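Protein yjcS (Bacillus subtilis, PDB 1Q8B) has no established function but belongs to the antibiotic biosynthesis monooxygenase family, which suggests a possible role as an oxidative enzyme. Local coordinates at residues N29-M32 and K33-K37; E73-K76 and I77-K81; H83-D86 and V87-Q90. All coordinates share one frame; numbering follows the deposited sequence.

Interaction 1. Residues N29-M32 and K33-K37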
loop_
_atom_site.group_PDB
_atom_site.type_symbol
_atom_site.label_atom_id
_atom_site.label_comp_id
_atom_site.label_asym_id
_atom_site.label_seq_id
_atom_site.Cartn_x
_atom_site.Cartn_y
_atom_site.Cartn_z
ATOM N N ASN A 29 2.681 25.230 -6.564
ATOM C CA ASN A 29 1.221 25.205 -6.595
ATOM C C ASN A 29 0.750 23.968 -7.337
ATOM O O ASN A 29 -0.170 23.285 -6.894
ATOM C CB ASN A 29 0.658 26.445 -7.296
ATOM C CG ASN A 29 1.150 27.737 -6.684
ATOM O OD1 ASN A 29 0.976 27.978 -5.484
ATOM N ND2 ASN A 29 1.773 28.584 -7.507
ATOM N N GLU A 30 1.377 23.691 -8.477
ATOM C CA GLU A 30 1.015 22.523 -9.265
ATOM C C GLU A 30 1.199 21.279 -8.403
ATOM O O GLU A 30 0.331 20.400 -8.357
ATOM C CB GLU A 30 1.906 22.411 -10.504
ATOM C CG GLU A 30 1.753 23.536 -11.520
ATOM C CD GLU A 30 2.580 23.300 -12.785
ATOM O OE1 GLU A 30 2.594 24.192 -13.663
ATOM O OE2 GLU A 30 3.214 22.223 -12.907
ATOM N N ILE A 31 2.338 21.216 -7.720
ATOM C CA ILE A 31 2.646 20.088 -6.855
ATOM C C ILE A 31 1.609 19.947 -5.747
ATOM O O ILE A 31 1.106 18.853 -5.498
ATOM C CB ILE A 31 4.056 20.235 -6.229
ATOM C CG1 ILE A 31 5.123 20.162 -7.333
ATOM C CG2 ILE A 31 4.276 19.146 -5.174
ATOM C CD1 ILE A 31 6.533 20.514 -6.875
HETATM N N MSE A 32 1.273 21.053 -5.091
HETATM C CA MSE A 32 0.294 20.997 -4.016
HETATM C C MSE A 32 -1.085 20.538 -4.471
HETATM O O MSE A 32 -1.812 19.926 -3.697
HETATM C CB MSE A 32 0.193 22.346 -3.303
HETATM C CG MSE A 32 1.335 22.601 -2.332
HETATM SE SE MSE A 32 1.637 21.108 -1.088
HETATM C CE MSE A 32 -0.160 20.912 -0.385
ATOM N N LYS A 33 -1.452 20.826 -5.718
ATOM C CA LYS A 33 -2.753 20.390 -6.223
ATOM C C LYS A 33 -2.808 18.871 -6.229
ATOM O O LYS A 33 -3.844 18.277 -5.933
ATOM C CB LYS A 33 -3.003 20.920 -7.635
ATOM C CG LYS A 33 -3.446 22.370 -7.669
ATOM C CD LYS A 33 -3.740 22.828 -9.089
ATOM C CE LYS A 33 -4.347 24.229 -9.100
ATOM N NZ LYS A 33 -3.466 25.241 -8.447
ATOM N N GLU A 34 -1.684 18.246 -6.569
ATOM C CA GLU A 34 -1.601 16.792 -6.595
ATOM C C GLU A 34 -1.728 16.261 -5.181
ATOM O O GLU A 34 -2.367 15.234 -4.948
ATOM C CB GLU A 34 -0.276 16.334 -7.209
ATOM C CG GLU A 34 -0.296 16.338 -8.717
ATOM C CD GLU A 34 -1.440 15.499 -9.269
ATOM O OE1 GLU A 34 -1.402 14.258 -9.118
ATOM O OE2 GLU A 34 -2.385 16.085 -9.843
ATOM N N PHE A 35 -1.122 16.967 -4.231
ATOM C CA PHE A 35 -1.211 16.540 -2.845
ATOM C C PHE A 35 -2.610 16.767 -2.274
ATOM O O PHE A 35 -3.053 16.028 -1.398
ATOM C CB PHE A 35 -0.137 17.233 -2.003
ATOM C CG PHE A 35 1.190 16.532 -2.048
ATOM C CD1 PHE A 35 2.037 16.683 -3.136
ATOM C CD2 PHE A 35 1.549 15.646 -1.044
ATOM C CE1 PHE A 35 3.212 15.958 -3.225
ATOM C CE2 PHE A 35 2.720 14.920 -1.124
ATOM C CZ PHE A 35 3.552 15.074 -2.216
ATOM N N LYS A 36 -3.316 17.774 -2.776
ATOM C CA LYS A 36 -4.666 18.017 -2.296
ATOM C C LYS A 36 -5.599 16.936 -2.821
ATOM O O LYS A 36 -6.505 16.497 -2.117
ATOM C CB LYS A 36 -5.143 19.405 -2.718
ATOM C CG LYS A 36 -4.477 20.510 -1.909
ATOM C CD LYS A 36 -4.739 20.297 -0.418
ATOM C CE LYS A 36 -3.848 21.150 0.468
ATOM N NZ LYS A 36 -4.124 20.836 1.902
ATOM N N LYS A 37 -5.377 16.489 -4.053
ATOM C CA LYS A 37 -6.213 15.431 -4.603
ATOM C C LYS A 37 -5.933 14.158 -3.814
ATOM O O LYS A 37 -6.856 13.412 -3.467
ATOM C CB LYS A 37 -5.910 15.208 -6.083
ATOM C CG LYS A 37 -6.237 16.411 -6.968
ATOM C CD LYS A 37 -6.404 16.015 -8.430
ATOM C CE LYS A 37 -5.180 15.280 -8.957
ATOM N NZ LYS A 37 -5.397 14.741 -10.336
HETATM O O HOH W 1 -1.900 19.061 -10.302
#

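Interaction 2. Residues E73-K76 and I77-K81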
loop_
_atom_site.group_PDB
_atom_site.type_symbol
_atom_site.label_atom_id
_atom_site.label_comp_id
_atom_site.label_asym_id
_atom_site.label_seq_id
_atom_site.Cartn_x
_atom_site.Cartn_y
_atom_site.Cartn_z
ATOM N N GLU A 73 -1.128 -1.264 9.731
ATOM C CA GLU A 73 -1.497 -1.892 8.463
ATOM C C GLU A 73 -2.198 -0.895 7.553
ATOM O O GLU A 73 -2.045 -0.957 6.334
ATOM C CB GLU A 73 -2.415 -3.106 8.669
ATOM C CG GLU A 73 -1.906 -4.126 9.661
ATOM C CD GLU A 73 -2.362 -3.817 11.073
ATOM O OE1 GLU A 73 -3.591 -3.871 11.321
ATOM O OE2 GLU A 73 -1.499 -3.516 11.931
ATOM N N ALA A 74 -2.965 0.021 8.142
ATOM C CA ALA A 74 -3.676 1.023 7.355
ATOM C C ALA A 74 -2.686 1.836 6.517
ATOM O O ALA A 74 -2.982 2.217 5.386
ATOM C CB ALA A 74 -4.481 1.943 8.270
ATOM N N VAL A 75 -1.509 2.092 7.078
ATOM C CA VAL A 75 -0.468 2.846 6.378
ATOM C C VAL A 75 0.009 2.055 5.163
ATOM O O VAL A 75 0.163 2.604 4.076
ATOM C CB VAL A 75 0.757 3.122 7.295
ATOM C CG1 VAL A 75 1.834 3.863 6.517
ATOM C CG2 VAL A 75 0.337 3.938 8.499
ATOM N N LYS A 76 0.247 0.761 5.357
ATOM C CA LYS A 76 0.692 -0.100 4.273
ATOM C C LYS A 76 -0.394 -0.222 3.208
ATOM O O LYS A 76 -0.103 -0.163 2.014
ATOM C CB LYS A 76 1.086 -1.472 4.829
ATOM C CG LYS A 76 2.401 -1.410 5.600
ATOM C CD LYS A 76 2.732 -2.688 6.345
ATOM C CE LYS A 76 4.087 -2.552 7.029
ATOM N NZ LYS A 76 4.387 -3.691 7.941
ATOM N N ILE A 77 -1.645 -0.379 3.641
ATOM C CA ILE A 77 -2.772 -0.472 2.707
ATOM C C ILE A 77 -2.829 0.811 1.879
ATOM O O ILE A 77 -3.083 0.780 0.673
ATOM C CB ILE A 77 -4.111 -0.667 3.461
ATOM C CG1 ILE A 77 -4.219 -2.111 3.952
ATOM C CG2 ILE A 77 -5.281 -0.337 2.555
ATOM C CD1 ILE A 77 -5.399 -2.372 4.849
ATOM N N HIS A 78 -2.585 1.936 2.545
ATOM C CA HIS A 78 -2.567 3.241 1.899
ATOM C C HIS A 78 -1.639 3.258 0.683
ATOM O O HIS A 78 -1.985 3.818 -0.359
ATOM C CB HIS A 78 -2.104 4.298 2.907
ATOM C CG HIS A 78 -1.715 5.611 2.293
ATOM N ND1 HIS A 78 -2.587 6.379 1.550
ATOM C CD2 HIS A 78 -0.556 6.307 2.348
ATOM C CE1 HIS A 78 -1.981 7.491 1.174
ATOM N NE2 HIS A 78 -0.747 7.473 1.645
ATOM N N PHE A 79 -0.463 2.651 0.813
ATOM C CA PHE A 79 0.487 2.651 -0.288
ATOM C C PHE A 79 0.187 1.662 -1.400
ATOM O O PHE A 79 0.930 1.598 -2.377
ATOM C CB PHE A 79 1.914 2.443 0.227
ATOM C CG PHE A 79 2.424 3.593 1.029
ATOM C CD1 PHE A 79 2.432 3.543 2.415
ATOM C CD2 PHE A 79 2.832 4.764 0.398
ATOM C CE1 PHE A 79 2.835 4.647 3.166
ATOM C CE2 PHE A 79 3.237 5.877 1.143
ATOM C CZ PHE A 79 3.236 5.814 2.527
ATOM N N THR A 80 -0.892 0.893 -1.260
ATOM C CA THR A 80 -1.277 -0.046 -2.310
ATOM C C THR A 80 -2.384 0.594 -3.147
ATOM O O THR A 80 -2.662 0.160 -4.262
ATOM C CB THR A 80 -1.804 -1.377 -1.744
ATOM O OG1 THR A 80 -3.089 -1.170 -1.148
ATOM C CG2 THR A 80 -0.846 -1.939 -0.710
ATOM N N LYS A 81 -3.012 1.633 -2.602
ATOM C CA LYS A 81 -4.088 2.336 -3.295
ATOM C C LYS A 81 -3.549 2.987 -4.560
ATOM O O LYS A 81 -2.427 3.493 -4.573
ATOM C CB LYS A 81 -4.678 3.425 -2.400
ATOM C CG LYS A 81 -5.161 2.944 -1.048
ATOM C CD LYS A 81 -6.296 1.963 -1.183
ATOM C CE LYS A 81 -6.890 1.666 0.175
ATOM N NZ LYS A 81 -7.988 0.662 0.082
#

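Interaction 3. Residues H83-D86 and V87-Q90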
loop_
_atom_site.group_PDB
_atom_site.type_symbol
_atom_site.label_atom_id
_atom_site.label_comp_id
_atom_site.label_asym_id
_atom_site.label_seq_id
_atom_site.Cartn_x
_atom_site.Cartn_y
_atom_site.Cartn_z
ATOM N N HIS A 83 -4.577 5.766 -5.991
ATOM C CA HIS A 83 -4.449 7.218 -5.864
ATOM C C HIS A 83 -3.128 7.595 -5.208
ATOM O O HIS A 83 -2.578 8.667 -5.464
ATOM C CB HIS A 83 -5.636 7.839 -5.093
ATOM C CG HIS A 83 -5.877 7.252 -3.735
ATOM N ND1 HIS A 83 -6.997 6.505 -3.437
ATOM C CD2 HIS A 83 -5.168 7.339 -2.583
ATOM C CE1 HIS A 83 -6.969 6.158 -2.163
ATOM N NE2 HIS A 83 -5.870 6.652 -1.623
ATOM N N THR A 84 -2.608 6.702 -4.376
ATOM C CA THR A 84 -1.335 6.948 -3.722
ATOM C C THR A 84 -0.212 6.686 -4.720
ATOM O O THR A 84 0.667 7.523 -4.910
ATOM C CB THR A 84 -1.152 6.030 -2.515
ATOM O OG1 THR A 84 -2.218 6.254 -1.586
ATOM C CG2 THR A 84 0.169 6.313 -1.832
ATOM N N ILE A 85 -0.254 5.530 -5.374
ATOM C CA ILE A 85 0.771 5.166 -6.349
ATOM C C ILE A 85 0.851 6.166 -7.508
ATOM O O ILE A 85 1.933 6.416 -8.044
ATOM C CB ILE A 85 0.519 3.744 -6.898
ATOM C CG1 ILE A 85 0.654 2.729 -5.762
ATOM C CG2 ILE A 85 1.504 3.423 -8.006
ATOM C CD1 ILE A 85 0.186 1.332 -6.123
ATOM N N ASP A 86 -0.286 6.743 -7.890
ATOM C CA ASP A 86 -0.311 7.725 -8.972
ATOM C C ASP A 86 0.602 8.918 -8.669
ATOM O O ASP A 86 1.332 9.388 -9.539
ATOM C CB ASP A 86 -1.740 8.220 -9.203
ATOM C CG ASP A 86 -2.570 7.258 -10.038
ATOM O OD1 ASP A 86 -3.805 7.455 -10.116
ATOM O OD2 ASP A 86 -1.986 6.317 -10.624
ATOM N N VAL A 87 0.556 9.410 -7.438
ATOM C CA VAL A 87 1.394 10.540 -7.041
ATOM C C VAL A 87 2.851 10.080 -6.951
ATOM O O VAL A 87 3.778 10.788 -7.341
ATOM C CB VAL A 87 0.956 11.096 -5.663
ATOM C CG1 VAL A 87 1.872 12.239 -5.236
ATOM C CG2 VAL A 87 -0.482 11.568 -5.732
ATOM N N GLN A 88 3.027 8.869 -6.435
ATOM C CA GLN A 88 4.336 8.259 -6.254
ATOM C C GLN A 88 5.094 8.148 -7.582
ATOM O O GLN A 88 6.284 8.459 -7.660
ATOM C CB GLN A 88 4.132 6.881 -5.628
ATOM C CG GLN A 88 5.337 6.264 -4.981
ATOM C CD GLN A 88 4.976 5.003 -4.201
ATOM O OE1 GLN A 88 5.857 4.276 -3.728
ATOM N NE2 GLN A 88 3.673 4.738 -4.062
ATOM N N LYS A 89 4.392 7.720 -8.624
ATOM C CA LYS A 89 4.985 7.559 -9.946
ATOM C C LYS A 89 5.493 8.868 -10.544
ATOM O O LYS A 89 6.282 8.856 -11.486
ATOM C CB LYS A 89 3.963 6.909 -10.883
ATOM C CG LYS A 89 3.570 5.501 -10.451
ATOM C CD LYS A 89 2.239 5.057 -11.044
ATOM C CE LYS A 89 2.287 4.940 -12.558
ATOM N NZ LYS A 89 0.994 4.412 -13.095
ATOM N N GLN A 90 5.043 9.994 -9.994
ATOM C CA GLN A 90 5.458 11.312 -10.479
ATOM C C GLN A 90 6.824 11.724 -9.938
ATOM O O GLN A 90 7.431 12.677 -10.426
ATOM C CB GLN A 90 4.409 12.367 -10.106
ATOM C CG GLN A 90 3.082 12.156 -10.810
ATOM C CD GLN A 90 2.051 13.205 -10.463
ATOM O OE1 GLN A 90 2.262 14.394 -10.682
ATOM N NE2 GLN A 90 0.925 12.767 -9.921
#

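Interaction 1. Residues N29-M32 and K33-K37
N29, I31 and M32 offer their carbonyls to the amides of K33, F35 and K36, the i-to-i+4 ladder of an alpha-helix, shortest at K36 N to M32 O (2.8 Å) and weak between E34 N and E30 O. This is helix 28-42, the long helix that covers the antiparallel sheet in the ferredoxin-like alpha/beta fold of the dimeric alpha-beta barrel clan. I31, M32 and F35 make up its inner side, and all three rest on I63 of strand 62-69, with I22 and L20 of strand 13-22 adding to the floor under I31 and F35. One turn apart, I31 and F35 lie alongside each other and point the same way. The CG2 branch of I31 does the touching, 3.9 Å from F35 CE1, while I31 O sits at the ring edge in plane, 3.3 Å from F35 CD1. In M32, a selenomethionine, chi1 and chi2 (-50°) set SE beside the F35 ring, 5.5 Å from its centroid and 42° off the ring normal, a Met-aromatic contact. The bend at chi3 (-53°) then turns the methyl CE forward toward F35 CB and K36 CE, 3.8 Å from the latter, and the lysine chain continues past it to place NZ on E39 and on A53 O. The outer side is polar. E34 splits its carboxylate: OE1 is hydrogen-bonded to Q90 NE2, whereas OE2 forms a salt bridge with K37 NZ at 3.3 Å. A water bridges the helix turn, donating to E34 OE2 at 3.0 Å and to E30 O at 3.2 Å.

Interaction 2. Residues E73-K76 and I77-K81
E73 and A74 hold I77 and H78 by backbone hydrogen bonds. I77 N to E73 O is short (2.8 Å) and close to straight at 166°, and H78 N to A74 O follows at 2.9 Å. After that, helix 72-78 runs out: F79 N is shared weakly between V75 O and K76 O. Side-chain hydrogen bonds take over at this end. T80 OG1 sits between its own backbone N and carbonyl carbon (chi1 71°), which folds the hydroxyl back to donate to I77 O at 2.7 Å, on a lone pair in the carbonyl plane. T80 N also donates to I77 O, so that oxygen has two donors, with a weak third from K81 N. The same hydroxyl is hydrogen-bonded to V95 N of the second subunit, and K81 NZ reaches V95 O there, while H78 ND1 is bonded to E45. Among the apolar contacts, V75 faces the sheet, packing on W69, H14 and I16. F79 lies beside it at a more open edge, its CE1 meeting V75 CG1 at 3.6 Å. H78 closes over one face of the F79 ring, with its CD2 3.7 Å above the plane and over the centre. Toward the second subunit, I77 CG1 is 3.4 Å from E73 O, and T80 CG2 is 3.3 Å from K76 O. Taken together, this is the C-terminal end of a short helix leading to K81, the N-cap residue of helix 82-88, set at a subunit interface consistent with the dimeric alpha-beta barrel clan.

Interaction 3. Residues H83-D86 and V87-Q90
K89 N to I85 O, at 2.8 Å, and Q88 N to T84 O, at 3.1 Å, are the firm bonds of this turn in helix 82-88, the last helix before strand 93-103 of the ferredoxin-like fold. V87 N adds a weak bond to T84 O. A side chain takes part as well: Q90 reaches back so that its NE2 donates weakly to D86 O at 3.4 Å, while the same nitrogen has a stronger partner in E34 of helix 28-42. At the start of the turn, T84 OG1 is bonded to H78 O and H83 NE2 to E45, tying the helix to its neighbours. The charges are looser. D86 OD2 and K89 NZ stay 4.3 Å apart, beyond a salt bridge; K89 NZ is in a salt bridge with E91 of the second subunit, and D86 OD2 has a weak, long pairing with K82. Outside these lie the packing contacts. I85 is flanked by two long side chains. The amide of Q88, carried out on an extended chain with CG anti to the backbone N (chi1 -162°), leans over its backbone, NE2 3.7 Å from I85 CA. At CG2, on another side of I85, K89 comes in with CG beside its own backbone N (chi1 -63°) and a near-extended chi2, placing K89 CD 3.5 Å from I85 CG2. K89 CG also touches the carbonyl, 3.1 Å from I85 O. H83 and T84 rest on L38. The V87 CG2 methyl lies 3.6 Å from H83 O.

Interactions 1 and 2 are partly buried, each with an apolar side laid on the sheet, whereas interaction 3 is a surface contact built mostly from polar and long aliphatic chains. Interactions 1 and 2 lie on opposite sides of the chain's centre, about 20 Å between centres, and do not touch. Interaction 3 bridges both by side-chain hydrogen bonds, and its I85 also packs on F79 and T80 of interaction 2. Selenium and ring contacts mark the long helix; a ring pair and a hydroxyl-to-carbonyl bond mark the end of the short one. Only interactions 2 and 3 reach the second subunit, interaction 2 mainly at its V95, E94 and L98, interaction 3 through the single K89 to E91 salt bridge.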